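Local atomic coordinates of conserved hypothetical exported protein (Bacteroides fragilis, PDB entry 4JJA), a protein that is of unknown function but belongs to the NamZ family, whose members are generally assigned exo-beta-N-acetylmuramidase activity on peptidoglycan. Residues Phe17-Asn22 and Thr198-Lys203; Ile25-Asn30 and Asn37-Asp42; Ile302-Leu307 and Asp345-Arg350. All coordinates share one frame; numbering follows the deposited sequence.

Contact 1: Phe17-Asn22 and Thr198-Lys203; sequences FPILKN and TVIPCK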
# COMPACT_ATOMS: atom_id res chain seq x y z
N PHE A 17 10.59 7.25 -23.17
CA PHE A 17 9.91 7.34 -24.47
C PHE A 17 10.57 6.44 -25.52
O PHE A 17 9.88 5.73 -26.23
CB PHE A 17 9.78 8.79 -24.93
CG PHE A 17 8.57 9.53 -24.40
CD1 PHE A 17 7.86 9.10 -23.30
CD2 PHE A 17 8.22 10.73 -24.95
CE1 PHE A 17 6.79 9.80 -22.84
CE2 PHE A 17 7.13 11.42 -24.50
CZ PHE A 17 6.42 10.97 -23.46
N PRO A 18 11.89 6.34 -25.56
CA PRO A 18 12.48 5.42 -26.57
C PRO A 18 12.18 3.95 -26.32
O PRO A 18 12.17 3.16 -27.28
CB PRO A 18 13.97 5.71 -26.46
CG PRO A 18 13.98 7.19 -26.09
CD PRO A 18 12.88 7.28 -25.04
N ILE A 19 11.98 3.56 -25.08
CA ILE A 19 11.61 2.18 -24.76
C ILE A 19 10.25 1.86 -25.37
O ILE A 19 10.02 0.73 -25.81
CB ILE A 19 11.58 1.93 -23.20
CG1 ILE A 19 12.93 2.18 -22.58
CG2 ILE A 19 11.20 0.52 -22.88
CD1 ILE A 19 12.96 2.15 -21.07
N LEU A 20 9.34 2.83 -25.37
CA LEU A 20 7.98 2.61 -25.76
C LEU A 20 7.76 2.76 -27.26
O LEU A 20 6.76 2.31 -27.78
CB LEU A 20 7.09 3.62 -25.05
CG LEU A 20 7.12 3.53 -23.52
CD1 LEU A 20 6.18 4.64 -22.97
CD2 LEU A 20 6.74 2.15 -23.01
N LYS A 21 8.69 3.39 -27.95
CA LYS A 21 8.53 3.62 -29.39
C LYS A 21 8.24 2.31 -30.13
O LYS A 21 8.92 1.31 -29.98
CB LYS A 21 9.78 4.25 -30.00
CG LYS A 21 9.49 5.03 -31.28
CD LYS A 21 9.19 6.51 -30.94
N ASN A 22 7.20 2.39 -30.92
CA ASN A 22 6.73 1.31 -31.79
C ASN A 22 6.18 0.12 -31.08
O ASN A 22 5.91 -0.91 -31.71
CB ASN A 22 7.83 0.87 -32.79
CG ASN A 22 8.20 1.97 -33.73
OD1 ASN A 22 7.35 2.78 -34.16
ND2 ASN A 22 9.49 2.03 -34.06
N THR A 198 12.16 -3.45 -16.16
CA THR A 198 13.00 -2.27 -16.17
C THR A 198 12.34 -1.23 -15.28
O THR A 198 11.13 -1.03 -15.38
CB THR A 198 13.11 -1.70 -17.58
OG1 THR A 198 13.67 -2.69 -18.44
CG2 THR A 198 13.90 -0.36 -17.63
N VAL A 199 13.11 -0.65 -14.37
CA VAL A 199 12.63 0.42 -13.51
C VAL A 199 13.28 1.74 -13.94
O VAL A 199 14.49 1.80 -14.10
CB VAL A 199 12.90 0.15 -12.01
CG1 VAL A 199 12.28 1.26 -11.18
CG2 VAL A 199 12.45 -1.25 -11.61
N ILE A 200 12.46 2.78 -14.10
CA ILE A 200 12.94 4.16 -14.22
C ILE A 200 12.87 4.74 -12.81
O ILE A 200 11.79 5.01 -12.28
CB ILE A 200 12.08 5.02 -15.17
CG1 ILE A 200 11.92 4.32 -16.53
CG2 ILE A 200 12.67 6.43 -15.28
CD1 ILE A 200 13.25 4.01 -17.28
N PRO A 201 14.00 4.86 -12.12
CA PRO A 201 13.98 5.30 -10.73
C PRO A 201 13.67 6.77 -10.59
O PRO A 201 13.92 7.56 -11.49
CB PRO A 201 15.43 5.01 -10.24
CG PRO A 201 15.98 4.00 -11.15
CD PRO A 201 15.32 4.30 -12.47
N CYS A 202 13.13 7.13 -9.43
CA CYS A 202 13.01 8.53 -9.11
C CYS A 202 14.39 9.18 -8.99
O CYS A 202 15.36 8.52 -8.61
CB CYS A 202 12.36 8.70 -7.75
SG CYS A 202 10.71 8.01 -7.58
N LYS A 203 14.43 10.48 -9.25
CA LYS A 203 15.62 11.29 -8.95
C LYS A 203 15.35 12.12 -7.71
O LYS A 203 14.19 12.40 -7.39
CB LYS A 203 15.99 12.20 -10.09
CG LYS A 203 16.36 11.43 -11.35
CD LYS A 203 16.74 12.37 -12.51
CE LYS A 203 17.42 11.64 -13.64
NZ LYS A 203 18.36 10.56 -13.22
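Ile-19, near the end of helix 13-20, reaches over to Thr-198 and Ile-200 on strand 197-200, and its terminal methyl does all the touching. CD1 of Ile-19 lies 4.2 Å from CD1 of Ile-200 and 4.4 Å from CG2 of Thr-198, so one methyl meets two that come from alternate residues of the strand and therefore from the same side of it. The isoleucine is stretched out, with CD1 anti to CA (chi2 172°), which carries this methyl toward the strand. In Ile-200 the bend at chi2 (-59°) still leaves CD1 as the atom nearest Ile-19.

The strand is placed by its neighbour in the parallel sheet. Thr-198 and Ile-200 make backbone hydrogen bonds to strand 136-140, and Leu-138 of that strand touches both Ile-19 and Ile-200, filling in beside the direct contact. On the helix side, Leu-20 packs on Leu-138, Ile-104 and Ile-106.

Only about 70 Å² is buried between the two segments, and the backbones stay well apart, 9.8 Å from CA of Ile-19 to CA of Thr-198. The chemistry is methyl against methyl, with neither charge nor direction to it: between these two segments the link is a light apolar touch on an edge strand of a Rossmann-like sheet, and the helix end also rests on the inner strands 104-107 and 136-140.

Contact 2: Ile25-Asn30 and Asn37-Asp42; sequences IAIFSN and NKHLLD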
# COMPACT_ATOMS: atom_id res chain seq x y z
N ILE A 25 1.23 -0.87 -26.01
CA ILE A 25 1.46 -0.55 -24.60
C ILE A 25 0.19 -0.79 -23.78
O ILE A 25 -0.90 -0.36 -24.14
CB ILE A 25 1.91 0.93 -24.44
CG1 ILE A 25 3.21 1.20 -25.20
CG2 ILE A 25 2.04 1.32 -22.94
CD1 ILE A 25 3.41 2.63 -25.54
N ALA A 26 0.33 -1.49 -22.68
CA ALA A 26 -0.70 -1.53 -21.63
C ALA A 26 -0.17 -0.80 -20.42
O ALA A 26 1.01 -0.75 -20.21
CB ALA A 26 -1.02 -2.97 -21.23
N ILE A 27 -1.08 -0.25 -19.62
CA ILE A 27 -0.73 0.48 -18.40
C ILE A 27 -1.49 -0.11 -17.21
O ILE A 27 -2.70 -0.35 -17.32
CB ILE A 27 -1.07 1.94 -18.53
CG1 ILE A 27 -0.38 2.58 -19.72
CG2 ILE A 27 -0.74 2.67 -17.24
CD1 ILE A 27 -0.91 3.92 -20.03
N PHE A 28 -0.79 -0.29 -16.08
CA PHE A 28 -1.37 -0.61 -14.79
C PHE A 28 -1.27 0.64 -13.96
O PHE A 28 -0.16 1.09 -13.62
CB PHE A 28 -0.67 -1.77 -14.11
CG PHE A 28 -1.11 -2.02 -12.68
CD1 PHE A 28 -2.39 -2.40 -12.40
CD2 PHE A 28 -0.23 -1.91 -11.62
CE1 PHE A 28 -2.79 -2.65 -11.08
CE2 PHE A 28 -0.60 -2.13 -10.33
CZ PHE A 28 -1.87 -2.50 -10.05
N SER A 29 -2.41 1.22 -13.65
CA SER A 29 -2.45 2.48 -12.94
C SER A 29 -3.85 2.74 -12.40
O SER A 29 -4.73 1.89 -12.49
CB SER A 29 -2.03 3.61 -13.91
OG SER A 29 -1.82 4.86 -13.27
N ASN A 30 -3.99 3.93 -11.81
CA ASN A 30 -5.28 4.42 -11.33
C ASN A 30 -5.22 5.94 -11.38
O ASN A 30 -4.35 6.52 -12.04
CB ASN A 30 -5.66 3.83 -9.96
CG ASN A 30 -4.77 4.31 -8.84
OD1 ASN A 30 -3.91 5.17 -9.05
ND2 ASN A 30 -5.01 3.77 -7.63
N ASN A 37 -2.39 17.50 -14.82
CA ASN A 37 -3.81 17.08 -14.87
C ASN A 37 -4.10 16.07 -15.96
O ASN A 37 -5.25 15.90 -16.37
CB ASN A 37 -4.78 18.29 -14.97
CG ASN A 37 -4.72 18.98 -16.32
OD1 ASN A 37 -3.80 18.73 -17.11
ND2 ASN A 37 -5.72 19.81 -16.60
N LYS A 38 -3.03 15.38 -16.41
CA LYS A 38 -3.13 14.32 -17.40
C LYS A 38 -2.73 13.00 -16.78
O LYS A 38 -1.76 12.90 -16.06
CB LYS A 38 -2.19 14.65 -18.59
CG LYS A 38 -2.59 15.89 -19.36
CD LYS A 38 -1.60 16.26 -20.49
CE LYS A 38 -2.10 17.44 -21.34
NZ LYS A 38 -3.51 17.24 -21.78
N HIS A 39 -3.48 11.94 -17.08
CA HIS A 39 -3.02 10.63 -16.74
C HIS A 39 -1.83 10.28 -17.68
O HIS A 39 -1.72 10.78 -18.83
CB HIS A 39 -4.11 9.60 -16.87
CG HIS A 39 -3.77 8.33 -16.19
ND1 HIS A 39 -3.11 7.30 -16.82
CD2 HIS A 39 -3.94 7.94 -14.89
CE1 HIS A 39 -2.90 6.33 -15.95
NE2 HIS A 39 -3.44 6.68 -14.78
N LEU A 40 -0.90 9.47 -17.21
CA LEU A 40 0.17 8.92 -18.08
C LEU A 40 -0.47 8.48 -19.40
O LEU A 40 0.10 8.66 -20.48
CB LEU A 40 0.81 7.71 -17.41
CG LEU A 40 1.78 6.89 -18.26
CD1 LEU A 40 3.01 7.80 -18.51
CD2 LEU A 40 2.14 5.50 -17.57
N LEU A 41 -1.64 7.87 -19.34
CA LEU A 41 -2.36 7.41 -20.53
C LEU A 41 -2.51 8.57 -21.55
O LEU A 41 -2.29 8.39 -22.73
CB LEU A 41 -3.74 6.87 -20.11
CG LEU A 41 -4.68 6.58 -21.28
CD1 LEU A 41 -4.15 5.48 -22.14
CD2 LEU A 41 -6.07 6.27 -20.75
N ASP A 42 -2.90 9.73 -21.07
CA ASP A 42 -3.12 10.91 -21.94
C ASP A 42 -1.81 11.42 -22.51
O ASP A 42 -1.72 11.75 -23.70
CB ASP A 42 -3.80 12.02 -21.16
CG ASP A 42 -5.16 11.59 -20.61
OD1 ASP A 42 -6.02 11.04 -21.35
OD2 ASP A 42 -5.36 11.68 -19.38
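His-39 provides the polar part of the meeting with Ser-29 and Asn-30. Its NE2 donates to Ser-29 OG at 2.9 Å, with the hydroxyl oxygen tilted out of the ring plane. A weaker bond runs from His-39 NE2 to Asn-30 O, also at 2.9 Å but bent to 129°. Ser-29 OG has a second partner in Asp-108 O, so the serine ties the imidazole to the chain just after strand 104-107. The other ring nitrogen, ND1, accepts from Leu-41 N in a nearly straight bond (171°), capping the first turn of helix 40-46. With CG anti to the backbone N (chi1 -165°), the ring serves both the helix start and the Ser-29/Asn-30 end of the other segment. His-39 N in turn donates to Asp-42 OD2 at 3.0 Å, which completes a capping box; that carboxylate also forms a salt bridge with Arg-62.

The apolar part belongs to Ile-27. Its CG2 sits 4.1 Å from Leu-40 CD2, and its CD1 packs closer still on the helix backbone, 3.8 Å from Leu-41 CA.

Strand 24-28, helix 40-46 and parallel strand 50-56 form a beta-alpha-beta crossover of the Rossmann-like sheet. Leu-41 leans on Val-51 and Ile-54, Leu-40 on Ile-106 of strand 104-107, so the helix start packs against all three strands.

Contact 3: Ile302-Leu307 and Asp345-Arg350; sequences INLDYL and DEIKAR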
# COMPACT_ATOMS: atom_id res chain seq x y z
N ILE A 302 5.56 1.48 13.94
CA ILE A 302 4.37 0.73 14.36
C ILE A 302 4.26 0.85 15.88
O ILE A 302 5.17 0.47 16.59
CB ILE A 302 4.42 -0.71 13.92
CG1 ILE A 302 4.41 -0.82 12.39
CG2 ILE A 302 3.27 -1.54 14.54
CD1 ILE A 302 4.67 -2.23 11.86
N ASN A 303 3.16 1.38 16.33
CA ASN A 303 2.92 1.70 17.72
C ASN A 303 1.72 0.90 18.19
O ASN A 303 0.58 1.25 17.83
CB ASN A 303 2.68 3.19 17.86
CG ASN A 303 2.54 3.61 19.29
OD1 ASN A 303 2.52 2.76 20.19
ND2 ASN A 303 2.41 4.93 19.53
N LEU A 304 1.97 -0.14 18.99
CA LEU A 304 0.92 -0.99 19.55
C LEU A 304 0.19 -0.39 20.72
O LEU A 304 -0.74 -1.00 21.23
CB LEU A 304 1.45 -2.38 19.90
CG LEU A 304 2.06 -3.19 18.79
CD1 LEU A 304 2.69 -4.46 19.34
CD2 LEU A 304 1.01 -3.50 17.69
N ASP A 305 0.57 0.81 21.16
CA ASP A 305 -0.10 1.44 22.29
C ASP A 305 -1.60 1.51 22.10
O ASP A 305 -2.37 1.38 23.07
CB ASP A 305 0.42 2.87 22.55
CG ASP A 305 1.78 2.96 23.23
OD1 ASP A 305 2.28 1.96 23.73
OD2 ASP A 305 2.33 4.09 23.28
N TYR A 306 -2.03 1.84 20.87
CA TYR A 306 -3.42 2.11 20.65
C TYR A 306 -4.24 0.82 20.75
O TYR A 306 -5.29 0.77 21.41
CB TYR A 306 -3.61 2.77 19.27
CG TYR A 306 -2.64 3.92 19.01
CD1 TYR A 306 -2.51 4.95 19.92
CD2 TYR A 306 -1.88 3.98 17.86
CE1 TYR A 306 -1.60 6.00 19.70
CE2 TYR A 306 -0.98 5.03 17.63
CZ TYR A 306 -0.84 6.04 18.57
OH TYR A 306 0.01 7.09 18.30
N LEU A 307 -3.77 -0.22 20.09
CA LEU A 307 -4.40 -1.49 20.13
C LEU A 307 -4.52 -2.05 21.58
O LEU A 307 -5.56 -2.55 22.00
CB LEU A 307 -3.58 -2.39 19.20
CG LEU A 307 -4.12 -3.77 18.96
CD1 LEU A 307 -5.40 -3.76 18.13
CD2 LEU A 307 -3.10 -4.61 18.26
N ASP A 345 6.20 -2.20 23.98
CA ASP A 345 7.65 -2.24 23.70
C ASP A 345 8.16 -3.68 23.66
O ASP A 345 9.00 -4.03 22.83
CB ASP A 345 8.44 -1.42 24.73
CG ASP A 345 8.37 0.07 24.50
OD1 ASP A 345 7.83 0.56 23.50
OD2 ASP A 345 8.84 0.80 25.42
N GLU A 346 7.68 -4.52 24.58
CA GLU A 346 8.07 -5.92 24.64
C GLU A 346 7.69 -6.65 23.36
O GLU A 346 8.44 -7.44 22.81
CB GLU A 346 7.31 -6.62 25.77
CG GLU A 346 7.87 -6.53 27.14
CD GLU A 346 7.13 -7.48 28.02
OE1 GLU A 346 6.03 -7.13 28.52
OE2 GLU A 346 7.63 -8.62 28.12
N ILE A 347 6.46 -6.43 22.91
CA ILE A 347 5.96 -7.11 21.73
C ILE A 347 6.74 -6.62 20.50
O ILE A 347 7.21 -7.45 19.69
CB ILE A 347 4.42 -6.88 21.56
CG1 ILE A 347 3.70 -7.44 22.77
CG2 ILE A 347 3.94 -7.55 20.26
CD1 ILE A 347 2.22 -7.08 22.82
N LYS A 348 6.89 -5.31 20.36
CA LYS A 348 7.60 -4.76 19.22
C LYS A 348 9.06 -5.26 19.17
O LYS A 348 9.59 -5.59 18.13
CB LYS A 348 7.50 -3.25 19.23
CG LYS A 348 8.38 -2.61 18.18
CD LYS A 348 7.92 -1.21 17.88
CE LYS A 348 8.75 -0.61 16.76
NZ LYS A 348 8.13 0.59 16.22
N ALA A 349 9.72 -5.37 20.33
CA ALA A 349 11.07 -5.85 20.37
C ALA A 349 11.19 -7.27 19.81
O ALA A 349 12.23 -7.64 19.31
CB ALA A 349 11.62 -5.79 21.84
N ARG A 350 10.12 -8.07 19.90
CA ARG A 350 10.16 -9.45 19.45
C ARG A 350 10.40 -9.56 17.93
O ARG A 350 10.94 -10.55 17.48
CB ARG A 350 8.92 -10.21 19.90
CG ARG A 350 9.06 -11.70 19.68
CD ARG A 350 8.01 -12.48 20.37
NE ARG A 350 8.04 -13.89 20.01
CZ ARG A 350 7.21 -14.79 20.55
NH1 ARG A 350 6.39 -14.44 21.52
NH2 ARG A 350 7.21 -16.04 20.12
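Lys-348 reaches Ile-302 O because its CG stands anti to the backbone N (chi1 172°) and the chain beyond stays extended all the way to NZ, while Leu-304, with CG beside its own N (chi1 -59°), lays CD1 against Ile-347. These residues join helix 344-350 to the start of helix 305-314, among the helices that follow the small antiparallel sheet of the C-terminal region. The segment leading into helix 305-314 contains an Asx turn: Asn-303 OD1 accepts from Asp-305 N at 2.9 Å, which caps the helix start.

The apolar pair is snug. Leu-304 CD1 comes within 3.5 Å of Ile-347 CG2, tighter than ordinary van der Waals contact, and the two side chains cross at about a right angle. Met-337 and Ile-338 of helix 333-339 back Ile-347, and Trp-351 touches Leu-304.

The lysine has its stronger partner in Asp-151, from the sequence of the N-terminal family. Asp-151 OD2 forms a salt bridge with NZ and also accepts from Ile-302 N, so a single carboxylate oxygen holds both sides of the contact. The lysine charge is thus probably well compensated. Lys-348 NZ donates as well to Ile-302 O at 3.0 Å, approaching 27° out of the carbonyl plane.

Contacts 1 and 2 belong to one Rossmann-like unit, with centres 14 Å apart. Contact 2 is nested within the span of chain that contact 1 closes, and helix 13-20 is followed, after a short connection, by strand 24-28. Both reach the same parallel sheet, contact 1 at its edge strand 197-200 and contact 2 at the inner strand 24-28; they touch where Leu-20 CB lies 3.8 Å from Ile-25 CD1. Contact 3 comes later in the sequence, on the opposite side of the chain's centre, its centre about 41 Å from that of contact 1 and 40 Å from that of contact 2. It lies among the C-terminal helices, yet Asp-151 ties it to the N-terminal family sequence.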